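Local coordinates for protein agarase (Pseudoalteromonas fuliginea, PDB 6XJ9) that probably hydrolyses glycosidic linkages in agarose or its oligosaccharides as a GH50-family agarase, at residues Leu310-Gln323 against Leu389-Leu402. Residues are numbered along the deposited sequence; the frame is centred on the assembly and turned at random.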
ATOM      1  N   LEU A 310      20.936  16.313  10.047  1.00 21.08           N
ATOM      2  CA  LEU A 310      21.020  16.798   8.678  1.00 23.49           C
ATOM      3  C   LEU A 310      22.340  16.401   8.014  1.00 24.06           C
ATOM      4  O   LEU A 310      22.455  16.499   6.793  1.00 23.10           O
ATOM      5  CB  LEU A 310      20.853  18.324   8.674  1.00 25.56           C
ATOM      6  CG  LEU A 310      19.508  18.855   9.173  1.00 24.85           C
ATOM      7  CD1 LEU A 310      19.324  20.324   8.827  1.00 26.23           C
ATOM      8  CD2 LEU A 310      18.349  18.030   8.647  1.00 26.32           C
ATOM      9  N   ALA A 311      23.311  15.931   8.814  1.00 23.37           N
ATOM     10  CA  ALA A 311      24.698  15.773   8.389  1.00 27.26           C
ATOM     11  C   ALA A 311      24.848  14.921   7.125  1.00 27.32           C
ATOM     12  O   ALA A 311      25.797  15.112   6.370  1.00 30.48           O
ATOM     13  CB  ALA A 311      25.542  15.229   9.523  1.00 28.34           C
ATOM     14  N   ASN A 312      23.914  14.001   6.877  1.00 27.47           N
ATOM     15  CA  ASN A 312      24.089  13.036   5.799  1.00 26.66           C
ATOM     16  C   ASN A 312      23.083  13.277   4.672  1.00 24.59           C
ATOM     17  O   ASN A 312      22.899  12.411   3.822  1.00 24.93           O
ATOM     18  CB  ASN A 312      24.005  11.597   6.304  1.00 30.55           C
ATOM     19  CG  ASN A 312      24.982  11.318   7.428  1.00 33.16           C
ATOM     20  OD1 ASN A 312      24.596  11.308   8.596  1.00 33.04           O
ATOM     21  ND2 ASN A 312      26.248  11.134   7.090  1.00 33.70           N
ATOM     22  N   SER A 313      22.460  14.460   4.660  1.00 23.06           N
ATOM     23  CA  SER A 313      21.521  14.839   3.612  1.00 25.10           C
ATOM     24  C   SER A 313      22.168  15.713   2.526  1.00 23.89           C
ATOM     25  O   SER A 313      21.452  16.327   1.734  1.00 25.25           O
ATOM     26  CB  SER A 313      20.317  15.533   4.219  1.00 24.78           C
ATOM     27  OG  SER A 313      19.507  14.590   4.923  1.00 28.85           O
ATOM     28  N   THR A 314      23.504  15.766   2.465  1.00 23.60           N
ATOM     29  CA  THR A 314      24.191  16.664   1.537  1.00 24.34           C
ATOM     30  C   THR A 314      24.759  15.895   0.345  1.00 24.34           C
ATOM     31  O   THR A 314      25.143  14.736   0.467  1.00 25.61           O
ATOM     32  CB  THR A 314      25.303  17.484   2.207  1.00 23.71           C
ATOM     33  OG1 THR A 314      26.497  16.698   2.292  1.00 23.76           O
ATOM     34  CG2 THR A 314      24.925  18.032   3.565  1.00 23.02           C
ATOM     35  N   THR A 315      24.830  16.564  -0.809  1.00 23.33           N
ATOM     36  CA  THR A 315      25.349  15.954  -2.025  1.00 23.41           C
ATOM     37  C   THR A 315      26.366  16.892  -2.675  1.00 24.04           C
ATOM     38  O   THR A 315      26.252  18.116  -2.586  1.00 25.12           O
ATOM     39  CB  THR A 315      24.200  15.535  -2.956  1.00 22.79           C
ATOM     40  OG1 THR A 315      24.708  14.648  -3.958  1.00 22.82           O
ATOM     41  CG2 THR A 315      23.478  16.708  -3.592  1.00 22.27           C
ATOM     42  N   LEU A 316      27.366  16.309  -3.338  1.00 25.50           N
ATOM     43  CA  LEU A 316      28.372  17.085  -4.043  1.00 25.84           C
ATOM     44  C   LEU A 316      27.758  17.743  -5.283  1.00 24.91           C
ATOM     45  O   LEU A 316      27.109  17.079  -6.084  1.00 25.19           O
ATOM     46  CB  LEU A 316      29.547  16.167  -4.392  1.00 26.25           C
ATOM     47  CG  LEU A 316      30.361  15.709  -3.181  1.00 29.77           C
ATOM     48  CD1 LEU A 316      31.193  14.479  -3.514  1.00 29.07           C
ATOM     49  CD2 LEU A 316      31.234  16.837  -2.661  1.00 30.05           C
ATOM     50  N   THR A 317      27.989  19.054  -5.422  1.00 24.78           N
ATOM     51  CA  THR A 317      27.392  19.885  -6.458  1.00 25.26           C
ATOM     52  C   THR A 317      28.283  19.916  -7.694  1.00 24.87           C
ATOM     53  O   THR A 317      27.824  20.286  -8.773  1.00 24.66           O
ATOM     54  CB  THR A 317      27.249  21.342  -5.993  1.00 25.64           C
ATOM     55  OG1 THR A 317      28.562  21.822  -5.689  1.00 26.93           O
ATOM     56  CG2 THR A 317      26.354  21.491  -4.782  1.00 25.19           C
ATOM     57  N   GLY A 318      29.562  19.566  -7.520  1.00 24.45           N
ATOM     58  CA  GLY A 318      30.522  19.633  -8.615  1.00 24.51           C
ATOM     59  C   GLY A 318      31.374  20.901  -8.560  1.00 25.88           C
ATOM     60  O   GLY A 318      32.299  21.075  -9.351  1.00 24.69           O
ATOM     61  N   TYR A 319      31.047  21.799  -7.623  1.00 26.12           N
ATOM     62  CA  TYR A 319      31.823  23.010  -7.443  1.00 27.13           C
ATOM     63  C   TYR A 319      32.909  22.756  -6.404  1.00 27.49           C
ATOM     64  O   TYR A 319      32.787  21.853  -5.577  1.00 25.76           O
ATOM     65  CB  TYR A 319      30.903  24.185  -7.103  1.00 28.86           C
ATOM     66  CG  TYR A 319      29.991  24.615  -8.226  1.00 30.05           C
ATOM     67  CD1 TYR A 319      28.796  23.962  -8.472  1.00 31.77           C
ATOM     68  CD2 TYR A 319      30.328  25.677  -9.055  1.00 32.09           C
ATOM     69  CE1 TYR A 319      27.955  24.350  -9.505  1.00 31.49           C
ATOM     70  CE2 TYR A 319      29.490  26.092 -10.079  1.00 32.27           C
ATOM     71  CZ  TYR A 319      28.302  25.422 -10.308  1.00 32.10           C
ATOM     72  OH  TYR A 319      27.479  25.811 -11.327  1.00 34.54           O
ATOM     73  N   ASP A 320      33.978  23.558  -6.464  1.00 27.27           N
ATOM     74  CA  ASP A 320      35.050  23.498  -5.482  1.00 29.34           C
ATOM     75  C   ASP A 320      35.717  24.866  -5.388  1.00 30.47           C
ATOM     76  O   ASP A 320      35.285  25.835  -6.018  1.00 30.43           O
ATOM     77  CB  ASP A 320      36.070  22.396  -5.787  1.00 29.47           C
ATOM     78  CG  ASP A 320      36.828  21.894  -4.565  1.00 31.44           C
ATOM     79  OD1 ASP A 320      36.582  22.409  -3.453  1.00 28.40           O
ATOM     80  OD2 ASP A 320      37.651  20.967  -4.731  1.00 33.93           O
ATOM     81  N   PHE A 321      36.768  24.931  -4.573  1.00 29.66           N
ATOM     82  CA  PHE A 321      37.364  26.204  -4.221  1.00 33.51           C
ATOM     83  C   PHE A 321      38.882  26.053  -4.217  1.00 35.16           C
ATOM     84  O   PHE A 321      39.406  24.941  -4.151  1.00 34.91           O
ATOM     85  CB  PHE A 321      36.816  26.693  -2.874  1.00 33.12           C
ATOM     86  CG  PHE A 321      35.311  26.693  -2.766  1.00 33.25           C
ATOM     87  CD1 PHE A 321      34.555  27.714  -3.326  1.00 33.76           C
ATOM     88  CD2 PHE A 321      34.645  25.655  -2.131  1.00 34.43           C
ATOM     89  CE1 PHE A 321      33.169  27.705  -3.248  1.00 34.28           C
ATOM     90  CE2 PHE A 321      33.259  25.651  -2.044  1.00 34.85           C
ATOM     91  CZ  PHE A 321      32.524  26.676  -2.599  1.00 34.92           C
ATOM     92  N   ASP A 322      39.568  27.196  -4.304  1.00 36.77           N
ATOM     93  CA  ASP A 322      41.003  27.261  -4.099  1.00 39.57           C
ATOM     94  C   ASP A 322      41.308  26.669  -2.724  1.00 41.43           C
ATOM     95  O   ASP A 322      40.934  27.238  -1.697  1.00 42.45           O
ATOM     96  CB  ASP A 322      41.507  28.692  -4.304  1.00 41.07           C
ATOM     97  CG  ASP A 322      43.015  28.775  -4.455  1.00 44.32           C
ATOM     98  OD1 ASP A 322      43.716  28.295  -3.538  1.00 44.68           O
ATOM     99  OD2 ASP A 322      43.475  29.298  -5.496  1.00 46.03           O
ATOM    100  N   GLN A 323      41.947  25.492  -2.729  1.00 40.89           N
ATOM    101  CA  GLN A 323      42.169  24.691  -1.535  1.00 42.16           C
ATOM    102  C   GLN A 323      42.941  25.490  -0.487  1.00 43.83           C
ATOM    103  O   GLN A 323      42.703  25.336   0.709  1.00 43.69           O
ATOM    104  CB  GLN A 323      42.907  23.399  -1.888  1.00 44.32           C
ATOM    105  CG  GLN A 323      42.062  22.419  -2.691  1.00 45.76           C
ATOM    106  CD  GLN A 323      40.930  21.853  -1.868  1.00 48.12           C
ATOM    107  OE1 GLN A 323      41.133  21.342  -0.768  1.00 49.85           O
ATOM    108  NE2 GLN A 323      39.719  21.949  -2.393  1.00 46.56           N
ATOM    109  N   LEU A 389      35.203  13.463  -7.172  1.00 33.54           N
ATOM    110  CA  LEU A 389      35.793  14.496  -6.327  1.00 33.29           C
ATOM    111  C   LEU A 389      36.303  13.905  -5.016  1.00 32.30           C
ATOM    112  O   LEU A 389      35.672  13.020  -4.447  1.00 37.61           O
ATOM    113  CB  LEU A 389      34.750  15.584  -6.052  1.00 31.18           C
ATOM    114  CG  LEU A 389      34.168  16.258  -7.292  1.00 29.99           C
ATOM    115  CD1 LEU A 389      32.997  17.141  -6.908  1.00 33.00           C
ATOM    116  CD2 LEU A 389      35.237  17.068  -8.016  1.00 30.77           C
ATOM    117  N   GLU A 390      37.424  14.438  -4.521  1.00 31.41           N
ATOM    118  CA  GLU A 390      37.967  14.017  -3.236  1.00 34.50           C
ATOM    119  C   GLU A 390      37.486  14.963  -2.137  1.00 34.17           C
ATOM    120  O   GLU A 390      37.622  14.682  -0.947  1.00 33.47           O
ATOM    121  CB  GLU A 390      39.489  13.914  -3.295  1.00 36.29           C
ATOM    122  CG  GLU A 390      39.977  12.966  -4.383  1.00 41.90           C
ATOM    123  CD  GLU A 390      41.470  12.694  -4.353  1.00 46.07           C
ATOM    124  OE1 GLU A 390      42.253  13.661  -4.451  1.00 48.43           O
ATOM    125  OE2 GLU A 390      41.848  11.513  -4.224  1.00 53.71           O
ATOM    126  N   HIS A 391      36.909  16.088  -2.568  1.00 34.52           N
ATOM    127  CA  HIS A 391      36.377  17.123  -1.704  1.00 32.58           C
ATOM    128  C   HIS A 391      35.581  18.090  -2.574  1.00 32.43           C
ATOM    129  O   HIS A 391      35.759  18.135  -3.792  1.00 35.02           O
ATOM    130  CB  HIS A 391      37.519  17.851  -0.968  1.00 34.48           C
ATOM    131  CG  HIS A 391      38.743  18.058  -1.803  1.00 37.82           C
ATOM    132  ND1 HIS A 391      38.782  18.950  -2.860  1.00 40.25           N
ATOM    133  CD2 HIS A 391      39.972  17.496  -1.744  1.00 39.62           C
ATOM    134  CE1 HIS A 391      39.980  18.926  -3.417  1.00 40.20           C
ATOM    135  NE2 HIS A 391      40.728  18.037  -2.752  1.00 37.99           N
ATOM    136  N   GLY A 392      34.706  18.871  -1.945  1.00 31.56           N
ATOM    137  CA  GLY A 392      33.993  19.881  -2.701  1.00 29.71           C
ATOM    138  C   GLY A 392      32.754  20.390  -1.981  1.00 28.81           C
ATOM    139  O   GLY A 392      32.387  19.914  -0.904  1.00 27.72           O
ATOM    140  N   GLU A 393      32.136  21.375  -2.627  1.00 26.74           N
ATOM    141  CA  GLU A 393      30.895  21.994  -2.214  1.00 25.30           C
ATOM    142  C   GLU A 393      29.797  20.941  -2.159  1.00 24.87           C
ATOM    143  O   GLU A 393      29.751  20.027  -2.986  1.00 23.95           O
ATOM    144  CB  GLU A 393      30.559  23.074  -3.242  1.00 26.33           C
ATOM    145  CG  GLU A 393      29.212  23.721  -3.034  1.00 27.50           C
ATOM    146  CD  GLU A 393      28.955  24.775  -4.091  1.00 28.10           C
ATOM    147  OE1 GLU A 393      29.455  25.899  -3.918  1.00 26.72           O
ATOM    148  OE2 GLU A 393      28.285  24.449  -5.095  1.00 30.29           O
ATOM    149  N   THR A 394      28.912  21.083  -1.165  1.00 23.47           N
ATOM    150  CA  THR A 394      27.735  20.236  -1.105  1.00 23.34           C
ATOM    151  C   THR A 394      26.506  21.136  -1.091  1.00 23.34           C
ATOM    152  O   THR A 394      26.619  22.324  -0.800  1.00 26.83           O
ATOM    153  CB  THR A 394      27.800  19.299   0.111  1.00 23.65           C
ATOM    154  OG1 THR A 394      27.643  20.136   1.254  1.00 21.66           O
ATOM    155  CG2 THR A 394      29.111  18.542   0.212  1.00 24.43           C
ATOM    156  N   TYR A 395      25.348  20.565  -1.418  1.00 23.53           N
ATOM    157  CA  TYR A 395      24.078  21.226  -1.166  1.00 23.73           C
ATOM    158  C   TYR A 395      23.146  20.236  -0.475  1.00 23.02           C
ATOM    159  O   TYR A 395      23.258  19.043  -0.715  1.00 21.93           O
ATOM    160  CB  TYR A 395      23.459  21.777  -2.452  1.00 21.81           C
ATOM    161  CG  TYR A 395      22.354  22.766  -2.178  1.00 22.67           C
ATOM    162  CD1 TYR A 395      22.608  23.983  -1.554  1.00 24.05           C
ATOM    163  CD2 TYR A 395      21.048  22.472  -2.514  1.00 23.51           C
ATOM    164  CE1 TYR A 395      21.589  24.880  -1.272  1.00 23.99           C
ATOM    165  CE2 TYR A 395      20.020  23.370  -2.271  1.00 24.26           C
ATOM    166  CZ  TYR A 395      20.291  24.574  -1.645  1.00 24.10           C
ATOM    167  OH  TYR A 395      19.256  25.423  -1.400  1.00 24.58           O
ATOM    168  N   SER A 396      22.253  20.749   0.383  1.00 24.09           N
ATOM    169  CA  SER A 396      21.239  19.930   1.038  1.00 22.55           C
ATOM    170  C   SER A 396      19.831  20.319   0.580  1.00 23.90           C
ATOM    171  O   SER A 396      19.263  21.295   1.066  1.00 24.66           O
ATOM    172  CB  SER A 396      21.362  20.007   2.532  1.00 21.44           C
ATOM    173  OG  SER A 396      20.374  19.183   3.139  1.00 21.62           O
ATOM    174  N   PHE A 397      19.249  19.528  -0.332  1.00 23.27           N
ATOM    175  CA  PHE A 397      17.903  19.819  -0.802  1.00 22.98           C
ATOM    176  C   PHE A 397      16.884  19.565   0.310  1.00 25.35           C
ATOM    177  O   PHE A 397      15.853  20.242   0.371  1.00 23.83           O
ATOM    178  CB  PHE A 397      17.585  19.075  -2.104  1.00 22.39           C
ATOM    179  CG  PHE A 397      18.356  19.541  -3.317  1.00 22.69           C
ATOM    180  CD1 PHE A 397      17.925  20.634  -4.058  1.00 22.38           C
ATOM    181  CD2 PHE A 397      19.505  18.879  -3.721  1.00 22.00           C
ATOM    182  CE1 PHE A 397      18.646  21.061  -5.165  1.00 24.52           C
ATOM    183  CE2 PHE A 397      20.224  19.300  -4.833  1.00 23.20           C
ATOM    184  CZ  PHE A 397      19.788  20.387  -5.559  1.00 24.30           C
ATOM    185  N   TYR A 398      17.176  18.601   1.195  1.00 23.41           N
ATOM    186  CA  TYR A 398      16.262  18.352   2.299  1.00 23.09           C
ATOM    187  C   TYR A 398      16.197  19.574   3.216  1.00 23.02           C
ATOM    188  O   TYR A 398      15.106  20.011   3.561  1.00 23.25           O
ATOM    189  CB  TYR A 398      16.574  17.064   3.065  1.00 23.17           C
ATOM    190  CG  TYR A 398      15.622  16.839   4.216  1.00 24.52           C
ATOM    191  CD1 TYR A 398      14.315  16.428   3.993  1.00 24.20           C
ATOM    192  CD2 TYR A 398      16.001  17.109   5.523  1.00 23.58           C
ATOM    193  CE1 TYR A 398      13.426  16.252   5.042  1.00 23.81           C
ATOM    194  CE2 TYR A 398      15.127  16.943   6.585  1.00 23.20           C
ATOM    195  CZ  TYR A 398      13.834  16.513   6.342  1.00 24.36           C
ATOM    196  OH  TYR A 398      12.961  16.328   7.377  1.00 22.89           O
ATOM    197  N   ALA A 399      17.356  20.129   3.587  1.00 22.71           N
ATOM    198  CA  ALA A 399      17.388  21.300   4.454  1.00 24.48           C
ATOM    199  C   ALA A 399      16.736  22.498   3.756  1.00 25.10           C
ATOM    200  O   ALA A 399      16.008  23.256   4.390  1.00 24.59           O
ATOM    201  CB  ALA A 399      18.807  21.617   4.861  1.00 25.48           C
ATOM    202  N   ALA A 400      17.002  22.672   2.451  1.00 23.38           N
ATOM    203  CA  ALA A 400      16.342  23.731   1.695  1.00 24.08           C
ATOM    204  C   ALA A 400      14.820  23.590   1.799  1.00 25.74           C
ATOM    205  O   ALA A 400      14.111  24.570   2.040  1.00 27.50           O
ATOM    206  CB  ALA A 400      16.819  23.738   0.262  1.00 22.06           C
ATOM    207  N   ASN A 401      14.328  22.356   1.650  1.00 24.83           N
ATOM    208  CA  ASN A 401      12.906  22.065   1.746  1.00 24.85           C
ATOM    209  C   ASN A 401      12.347  22.417   3.124  1.00 24.63           C
ATOM    210  O   ASN A 401      11.210  22.883   3.220  1.00 23.62           O
ATOM    211  CB  ASN A 401      12.594  20.637   1.303  1.00 24.76           C
ATOM    212  CG  ASN A 401      12.784  20.470  -0.188  1.00 26.29           C
ATOM    213  OD1 ASN A 401      12.711  21.449  -0.941  1.00 25.62           O
ATOM    214  ND2 ASN A 401      13.039  19.244  -0.617  1.00 24.58           N
ATOM    215  N   LEU A 402      13.148  22.192   4.174  1.00 23.27           N
ATOM    216  CA  LEU A 402      12.731  22.491   5.538  1.00 23.56           C
ATOM    217  C   LEU A 402      12.493  23.989   5.696  1.00 24.31           C
ATOM    218  O   LEU A 402      11.554  24.402   6.380  1.00 26.79           O
ATOM    219  CB  LEU A 402      13.803  22.037   6.533  1.00 21.60           C
ATOM    220  CG  LEU A 402      13.948  20.532   6.765  1.00 22.46           C
ATOM    221  CD1 LEU A 402      14.909  20.293   7.922  1.00 22.56           C
ATOM    222  CD2 LEU A 402      12.605  19.878   7.060  1.00 20.76           C
TER
HETATM  223  O   HOH W   1      18.820  16.191   0.743  1.00 19.88           O
HETATM  224  O   HOH W   2      21.059  17.080  -1.034  1.00 24.52           O
HETATM  225  O   HOH W   3      31.195  19.464  -5.312  1.00 25.07           O
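Strands 315-320 and 392-395 form the central pair of a four-stranded antiparallel sheet. Thr315 and Tyr395 make a hydrogen-bonded pair, each N 2.9 Å from the other's O. Thr317 N still reaches Glu393 O at 3.2 Å, the strand breaks at Gly318, where Thr317 OG1 accepts from Tyr319 N in an ST turn, and Glu393 N then meets Tyr319 O at 3.1 Å. Glu393, its CG anti to the backbone N (chi1 174°), reaches across this break: OE2 takes the Thr317 hydroxyl on its anti side, 29° out of the carboxylate plane and 2.7 Å from OG1, while OE1 forms a salt bridge with Arg353 and a hydrogen bond with Tyr370 OH. His391 ND1 donates in its ring plane to the syn side of Asp320 OD2, a bent bond of 3.0 Å; Asp320 OD1 bonds Tyr380 OH, also the stronger polar partner of Gln323, whose amide stacks over one His391 face, 29° from parallel. A leucine in place of His391 would probably leave Asp320 OD2 without this donor and the Gln323 amide without its flat partner. Ser396, the N-cap, accepts from Ala399 N through OG, and Leu310 CD2 abuts the Tyr398 ring edge, 4.0 Å from CE2.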